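Local coordinates for protein alkyl hydroperoxide reductase, C subunit (Enterococcus faecalis, PDB 5Y63) that probably reduces hydrogen peroxide and organic hydroperoxides to water and alcohols as a thiol-dependent 2-Cys peroxiredoxin, helping protect the cell from oxidative stress, at residues Leu41-Ala52 and Met128-Pro138. Residues are numbered along the deposited sequence; the frame is centred on the assembly and turned at random.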
ATOM      1  N   LEU A  41      -3.136  42.236   3.528  1.00 66.76           N
ATOM      2  CA  LEU A  41      -3.079  42.397   4.991  1.00 67.62           C
ATOM      3  C   LEU A  41      -3.043  43.867   5.408  1.00 67.90           C
ATOM      4  O   LEU A  41      -2.462  44.703   4.713  1.00 68.83           O
ATOM      5  CB  LEU A  41      -1.857  41.680   5.584  1.00 69.43           C
ATOM      6  CG  LEU A  41      -2.051  40.239   6.070  1.00 69.55           C
ATOM      7  CD1 LEU A  41      -2.230  39.278   4.909  1.00 68.31           C
ATOM      8  CD2 LEU A  41      -0.874  39.812   6.936  1.00 71.70           C
ATOM      9  N   GLY A  42      -3.663  44.169   6.547  1.00 66.66           N
ATOM     10  CA  GLY A  42      -3.685  45.527   7.086  1.00 67.37           C
ATOM     11  C   GLY A  42      -5.048  46.175   6.967  1.00 66.08           C
ATOM     12  O   GLY A  42      -5.501  46.845   7.893  1.00 66.77           O
ATOM     13  N   LYS A  43      -5.691  45.984   5.819  1.00 64.43           N
ATOM     14  CA  LYS A  43      -7.057  46.445   5.601  1.00 63.51           C
ATOM     15  C   LYS A  43      -7.999  45.258   5.471  1.00 60.71           C
ATOM     16  O   LYS A  43      -7.564  44.136   5.214  1.00 59.48           O
ATOM     17  CB  LYS A  43      -7.139  47.272   4.317  1.00 64.36           C
ATOM     18  CG  LYS A  43      -6.352  48.569   4.341  1.00 66.75           C
ATOM     19  CD  LYS A  43      -6.626  49.385   3.087  1.00 67.46           C
ATOM     20  CE  LYS A  43      -5.996  50.766   3.153  1.00 69.33           C
ATOM     21  NZ  LYS A  43      -4.515  50.707   3.043  1.00 70.58           N
ATOM     22  N   TRP A  44      -9.295  45.515   5.640  1.00 58.96           N
ATOM     23  CA  TRP A  44     -10.323  44.556   5.241  1.00 56.06           C
ATOM     24  C   TRP A  44     -10.293  44.429   3.725  1.00 54.86           C
ATOM     25  O   TRP A  44      -9.746  45.290   3.030  1.00 55.57           O
ATOM     26  CB  TRP A  44     -11.716  44.994   5.708  1.00 55.41           C
ATOM     27  CG  TRP A  44     -11.965  44.723   7.158  1.00 55.58           C
ATOM     28  CD1 TRP A  44     -11.615  45.513   8.210  1.00 56.55           C
ATOM     29  CD2 TRP A  44     -12.616  43.575   7.719  1.00 54.96           C
ATOM     30  NE1 TRP A  44     -12.005  44.931   9.392  1.00 56.36           N
ATOM     31  CE2 TRP A  44     -12.624  43.742   9.118  1.00 55.24           C
ATOM     32  CE3 TRP A  44     -13.196  42.423   7.173  1.00 54.30           C
ATOM     33  CZ2 TRP A  44     -13.187  42.801   9.983  1.00 54.79           C
ATOM     34  CZ3 TRP A  44     -13.754  41.487   8.035  1.00 53.91           C
ATOM     35  CH2 TRP A  44     -13.744  41.683   9.424  1.00 53.86           C
ATOM     36  N   SER A  45     -10.869  43.349   3.214  1.00 53.11           N
ATOM     37  CA  SER A  45     -10.836  43.093   1.783  1.00 51.69           C
ATOM     38  C   SER A  45     -12.034  42.281   1.332  1.00 50.03           C
ATOM     39  O   SER A  45     -12.483  41.372   2.032  1.00 49.12           O
ATOM     40  CB  SER A  45      -9.545  42.368   1.404  1.00 51.70           C
ATOM     41  OG  SER A  45      -9.399  41.174   2.147  1.00 51.15           O
ATOM     42  N   ILE A  46     -12.545  42.631   0.156  1.00 49.25           N
ATOM     43  CA  ILE A  46     -13.610  41.885  -0.487  1.00 48.33           C
ATOM     44  C   ILE A  46     -13.094  41.364  -1.819  1.00 47.90           C
ATOM     45  O   ILE A  46     -12.800  42.146  -2.722  1.00 48.37           O
ATOM     46  CB  ILE A  46     -14.857  42.757  -0.727  1.00 48.64           C
ATOM     47  CG1 ILE A  46     -15.479  43.168   0.611  1.00 49.12           C
ATOM     48  CG2 ILE A  46     -15.881  42.005  -1.570  1.00 48.34           C
ATOM     49  CD1 ILE A  46     -16.525  44.259   0.498  1.00 49.89           C
ATOM     50  N   PHE A  47     -12.969  40.044  -1.927  1.00 47.50           N
ATOM     51  CA  PHE A  47     -12.693  39.403  -3.209  1.00 46.89           C
ATOM     52  C   PHE A  47     -14.014  39.243  -3.951  1.00 46.44           C
ATOM     53  O   PHE A  47     -14.963  38.682  -3.411  1.00 46.61           O
ATOM     54  CB  PHE A  47     -12.011  38.050  -3.012  1.00 46.48           C
ATOM     55  CG  PHE A  47     -10.586  38.159  -2.555  1.00 46.89           C
ATOM     56  CD1 PHE A  47     -10.286  38.345  -1.213  1.00 47.19           C
ATOM     57  CD2 PHE A  47      -9.544  38.091  -3.470  1.00 47.20           C
ATOM     58  CE1 PHE A  47      -8.974  38.456  -0.790  1.00 47.85           C
ATOM     59  CE2 PHE A  47      -8.228  38.200  -3.053  1.00 47.92           C
ATOM     60  CZ  PHE A  47      -7.943  38.382  -1.711  1.00 48.19           C
ATOM     61  N   PHE A  48     -14.071  39.753  -5.178  1.00 45.87           N
ATOM     62  CA  PHE A  48     -15.302  39.760  -5.958  1.00 45.42           C
ATOM     63  C   PHE A  48     -15.108  38.959  -7.243  1.00 45.28           C
ATOM     64  O   PHE A  48     -14.741  39.502  -8.288  1.00 44.83           O
ATOM     65  CB  PHE A  48     -15.720  41.200  -6.262  1.00 46.05           C
ATOM     66  CG  PHE A  48     -17.136  41.334  -6.742  1.00 46.17           C
ATOM     67  CD1 PHE A  48     -18.179  41.424  -5.832  1.00 46.29           C
ATOM     68  CD2 PHE A  48     -17.427  41.375  -8.099  1.00 45.88           C
ATOM     69  CE1 PHE A  48     -19.487  41.549  -6.265  1.00 46.48           C
ATOM     70  CE2 PHE A  48     -18.731  41.501  -8.538  1.00 46.01           C
ATOM     71  CZ  PHE A  48     -19.762  41.589  -7.619  1.00 46.66           C
ATOM     72  N   PHE A  49     -15.347  37.654  -7.148  1.00 44.91           N
ATOM     73  CA  PHE A  49     -15.210  36.758  -8.291  1.00 44.19           C
ATOM     74  C   PHE A  49     -16.353  36.957  -9.279  1.00 44.71           C
ATOM     75  O   PHE A  49     -17.494  37.168  -8.873  1.00 44.90           O
ATOM     76  CB  PHE A  49     -15.191  35.303  -7.830  1.00 43.25           C
ATOM     77  CG  PHE A  49     -13.909  34.891  -7.182  1.00 42.21           C
ATOM     78  CD1 PHE A  49     -13.729  35.033  -5.817  1.00 41.85           C
ATOM     79  CD2 PHE A  49     -12.886  34.345  -7.938  1.00 42.11           C
ATOM     80  CE1 PHE A  49     -12.546  34.644  -5.217  1.00 41.72           C
ATOM     81  CE2 PHE A  49     -11.702  33.953  -7.347  1.00 42.13           C
ATOM     82  CZ  PHE A  49     -11.531  34.104  -5.984  1.00 41.97           C
ATOM     83  N   TYR A  50     -16.040  36.880 -10.571  1.00 45.39           N
ATOM     84  CA  TYR A  50     -17.056  36.951 -11.624  1.00 46.02           C
ATOM     85  C   TYR A  50     -16.615  36.130 -12.846  1.00 46.75           C
ATOM     86  O   TYR A  50     -15.417  35.967 -13.076  1.00 45.93           O
ATOM     87  CB  TYR A  50     -17.336  38.411 -12.008  1.00 46.26           C
ATOM     88  CG  TYR A  50     -16.169  39.100 -12.673  1.00 45.56           C
ATOM     89  CD1 TYR A  50     -15.122  39.614 -11.922  1.00 45.11           C
ATOM     90  CD2 TYR A  50     -16.110  39.229 -14.056  1.00 45.86           C
ATOM     91  CE1 TYR A  50     -14.046  40.234 -12.527  1.00 45.31           C
ATOM     92  CE2 TYR A  50     -15.039  39.846 -14.672  1.00 45.79           C
ATOM     93  CZ  TYR A  50     -14.009  40.351 -13.903  1.00 45.40           C
ATOM     94  OH  TYR A  50     -12.940  40.965 -14.508  1.00 45.42           O
ATOM     95  N   PRO A  51     -17.581  35.615 -13.632  1.00 48.73           N
ATOM     96  CA  PRO A  51     -17.269  34.629 -14.678  1.00 50.21           C
ATOM     97  C   PRO A  51     -16.367  35.097 -15.820  1.00 51.69           C
ATOM     98  O   PRO A  51     -15.338  34.470 -16.069  1.00 52.39           O
ATOM     99  CB  PRO A  51     -18.651  34.234 -15.220  1.00 50.38           C
ATOM    100  CG  PRO A  51     -19.611  34.608 -14.148  1.00 49.98           C
ATOM    101  CD  PRO A  51     -19.034  35.837 -13.523  1.00 49.43           C
ATOM    102  N   ALA A  52     -16.745  36.167 -16.516  1.00 53.31           N
ATOM    103  CA  ALA A  52     -16.051  36.531 -17.755  1.00 55.17           C
ATOM    104  C   ALA A  52     -16.083  38.020 -18.085  1.00 56.66           C
ATOM    105  O   ALA A  52     -17.077  38.704 -17.841  1.00 58.23           O
ATOM    106  CB  ALA A  52     -16.631  35.736 -18.918  1.00 55.38           C
ATOM    107  N   MET A 128     -14.317  29.038 -15.664  1.00 47.07           N
ATOM    108  CA  MET A 128     -14.614  30.384 -15.184  1.00 46.78           C
ATOM    109  C   MET A 128     -15.031  30.367 -13.719  1.00 45.53           C
ATOM    110  O   MET A 128     -15.543  29.365 -13.215  1.00 45.61           O
ATOM    111  CB  MET A 128     -15.730  30.999 -16.022  1.00 48.11           C
ATOM    112  CG  MET A 128     -15.370  31.181 -17.485  1.00 49.16           C
ATOM    113  SD  MET A 128     -16.781  31.750 -18.443  1.00 50.90           S
ATOM    114  CE  MET A 128     -16.093  31.694 -20.097  1.00 51.86           C
ATOM    115  N   ALA A 129     -14.811  31.488 -13.041  1.00 44.09           N
ATOM    116  CA  ALA A 129     -15.173  31.617 -11.639  1.00 43.39           C
ATOM    117  C   ALA A 129     -16.679  31.839 -11.486  1.00 43.50           C
ATOM    118  O   ALA A 129     -17.320  32.467 -12.333  1.00 43.92           O
ATOM    119  CB  ALA A 129     -14.400  32.755 -10.993  1.00 42.82           C
ATOM    120  N   TYR A 130     -17.234  31.306 -10.404  1.00 42.36           N
ATOM    121  CA  TYR A 130     -18.623  31.557 -10.052  1.00 41.69           C
ATOM    122  C   TYR A 130     -18.777  32.990  -9.552  1.00 41.41           C
ATOM    123  O   TYR A 130     -17.788  33.689  -9.329  1.00 40.03           O
ATOM    124  CB  TYR A 130     -19.097  30.561  -8.985  1.00 41.35           C
ATOM    125  CG  TYR A 130     -19.572  29.245  -9.559  1.00 41.68           C
ATOM    126  CD1 TYR A 130     -20.778  29.168 -10.248  1.00 41.81           C
ATOM    127  CD2 TYR A 130     -18.821  28.079  -9.418  1.00 41.20           C
ATOM    128  CE1 TYR A 130     -21.227  27.976 -10.780  1.00 42.25           C
ATOM    129  CE2 TYR A 130     -19.264  26.878  -9.948  1.00 41.75           C
ATOM    130  CZ  TYR A 130     -20.466  26.834 -10.626  1.00 42.44           C
ATOM    131  OH  TYR A 130     -20.908  25.646 -11.151  1.00 44.30           O
ATOM    132  N   ARG A 131     -20.024  33.429  -9.396  1.00 42.08           N
ATOM    133  CA  ARG A 131     -20.308  34.741  -8.824  1.00 42.16           C
ATOM    134  C   ARG A 131     -20.178  34.662  -7.313  1.00 41.53           C
ATOM    135  O   ARG A 131     -21.168  34.584  -6.586  1.00 41.83           O
ATOM    136  CB  ARG A 131     -21.697  35.224  -9.234  1.00 43.08           C
ATOM    137  CG  ARG A 131     -21.795  35.471 -10.722  1.00 43.86           C
ATOM    138  CD  ARG A 131     -23.076  36.175 -11.123  1.00 44.72           C
ATOM    139  NE  ARG A 131     -23.220  36.134 -12.574  1.00 45.68           N
ATOM    140  CZ  ARG A 131     -22.546  36.901 -13.429  1.00 46.08           C
ATOM    141  NH1 ARG A 131     -21.672  37.811 -13.004  1.00 45.42           N
ATOM    142  NH2 ARG A 131     -22.754  36.757 -14.731  1.00 47.53           N
ATOM    143  N   ALA A 132     -18.931  34.679  -6.857  1.00 41.30           N
ATOM    144  CA  ALA A 132     -18.618  34.528  -5.451  1.00 41.20           C
ATOM    145  C   ALA A 132     -18.039  35.812  -4.867  1.00 41.46           C
ATOM    146  O   ALA A 132     -17.365  36.582  -5.559  1.00 41.50           O
ATOM    147  CB  ALA A 132     -17.649  33.374  -5.254  1.00 41.01           C
ATOM    148  N   SER A 133     -18.318  36.028  -3.584  1.00 41.24           N
ATOM    149  CA  SER A 133     -17.798  37.169  -2.846  1.00 40.98           C
ATOM    150  C   SER A 133     -17.274  36.678  -1.508  1.00 40.77           C
ATOM    151  O   SER A 133     -17.895  35.828  -0.881  1.00 39.76           O
ATOM    152  CB  SER A 133     -18.894  38.210  -2.626  1.00 41.08           C
ATOM    153  OG  SER A 133     -19.476  38.599  -3.856  1.00 41.24           O
ATOM    154  N   PHE A 134     -16.131  37.212  -1.081  1.00 41.84           N
ATOM    155  CA  PHE A 134     -15.511  36.831   0.188  1.00 42.30           C
ATOM    156  C   PHE A 134     -15.083  38.066   0.973  1.00 43.88           C
ATOM    157  O   PHE A 134     -14.359  38.912   0.453  1.00 44.10           O
ATOM    158  CB  PHE A 134     -14.287  35.949  -0.065  1.00 41.72           C
ATOM    159  CG  PHE A 134     -14.609  34.634  -0.709  1.00 41.04           C
ATOM    160  CD1 PHE A 134     -14.744  34.535  -2.087  1.00 40.69           C
ATOM    161  CD2 PHE A 134     -14.766  33.489   0.062  1.00 40.79           C
ATOM    162  CE1 PHE A 134     -15.040  33.322  -2.684  1.00 40.52           C
ATOM    163  CE2 PHE A 134     -15.063  32.271  -0.529  1.00 40.66           C
ATOM    164  CZ  PHE A 134     -15.200  32.187  -1.904  1.00 40.56           C
ATOM    165  N   ILE A 135     -15.530  38.160   2.224  1.00 45.28           N
ATOM    166  CA  ILE A 135     -15.100  39.222   3.129  1.00 46.85           C
ATOM    167  C   ILE A 135     -14.002  38.669   4.028  1.00 47.57           C
ATOM    168  O   ILE A 135     -14.214  37.694   4.750  1.00 47.87           O
ATOM    169  CB  ILE A 135     -16.267  39.745   3.989  1.00 47.81           C
ATOM    170  CG1 ILE A 135     -17.336  40.373   3.088  1.00 47.78           C
ATOM    171  CG2 ILE A 135     -15.765  40.762   5.010  1.00 48.72           C
ATOM    172  CD1 ILE A 135     -18.616  40.742   3.802  1.00 48.12           C
ATOM    173  N   VAL A 136     -12.833  39.302   3.979  1.00 48.72           N
ATOM    174  CA  VAL A 136     -11.653  38.823   4.692  1.00 49.50           C
ATOM    175  C   VAL A 136     -11.141  39.913   5.630  1.00 50.46           C
ATOM    176  O   VAL A 136     -11.060  41.079   5.246  1.00 51.15           O
ATOM    177  CB  VAL A 136     -10.541  38.415   3.701  1.00 49.53           C
ATOM    178  CG1 VAL A 136      -9.349  37.800   4.422  1.00 49.91           C
ATOM    179  CG2 VAL A 136     -11.091  37.441   2.667  1.00 48.85           C
ATOM    180  N   SER A 137     -10.794  39.520   6.855  1.00 50.97           N
ATOM    181  CA  SER A 137     -10.306  40.452   7.873  1.00 51.98           C
ATOM    182  C   SER A 137      -8.880  40.915   7.558  1.00 52.86           C
ATOM    183  O   SER A 137      -8.217  40.328   6.705  1.00 51.84           O
ATOM    184  CB  SER A 137     -10.354  39.795   9.256  1.00 52.13           C
ATOM    185  OG  SER A 137      -9.290  38.873   9.425  1.00 52.28           O
ATOM    186  N   PRO A 138      -8.397  41.967   8.250  1.00 54.87           N
ATOM    187  CA  PRO A 138      -7.031  42.460   8.033  1.00 56.49           C
ATOM    188  C   PRO A 138      -5.925  41.456   8.360  1.00 57.90           C
ATOM    189  O   PRO A 138      -4.824  41.570   7.828  1.00 57.87           O
ATOM    190  CB  PRO A 138      -6.937  43.665   8.975  1.00 57.33           C
ATOM    191  CG  PRO A 138      -8.342  44.093   9.191  1.00 56.68           C
ATOM    192  CD  PRO A 138      -9.128  42.820   9.205  1.00 55.35           C
TER
HETATM  193  O   HOH W   1      -7.753  41.393   4.115  1.00 40.14           O
HETATM  194  O   HOH W   2     -13.737  33.740 -13.935  1.00 38.26           O
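S45 and V136 form one hydrogen-bonded pair, and F47 and F134 the next, where 44-49 and 131-136 run antiparallel in the thioredoxin-fold core of this peroxiredoxin. Each pair exchanges two backbone bonds; F49 N to A132 O (2.8 Å) and, at the opposite end of the pairing, G42 N to P138 O (3.1 Å) extend the series. A water accepts from A129 N and donates to P51 O, bridging the far end.

Apolar packing occupies both faces of the pairing. With CG anti to its carbonyl carbon (chi1 -78°), W44 presents one indole face to S137 CA above the six-membered ring and P138 CD above the five-membered ring, 3.6 Å from its centroid. The rings of F49 and F134 meet rim to rim, planes at 78°, while I46 and I135 lie side by side on the face they share with F48 and S133.

Charge enters at R131. P51 CD sits over one face of the R131 guanidinium, 3.3 Å from R131 NH1. NH1 also forms a salt bridge with E61, and the side chain lies about 4 Å from that of C58, the predicted peroxidatic cysteine.

Strands 77-83 and 142-148 flank the pair within the sheet; helix 156-171 covers W44, S133 and I135, whereas F119 of helix 114-119 packs against F47, F49 and F134.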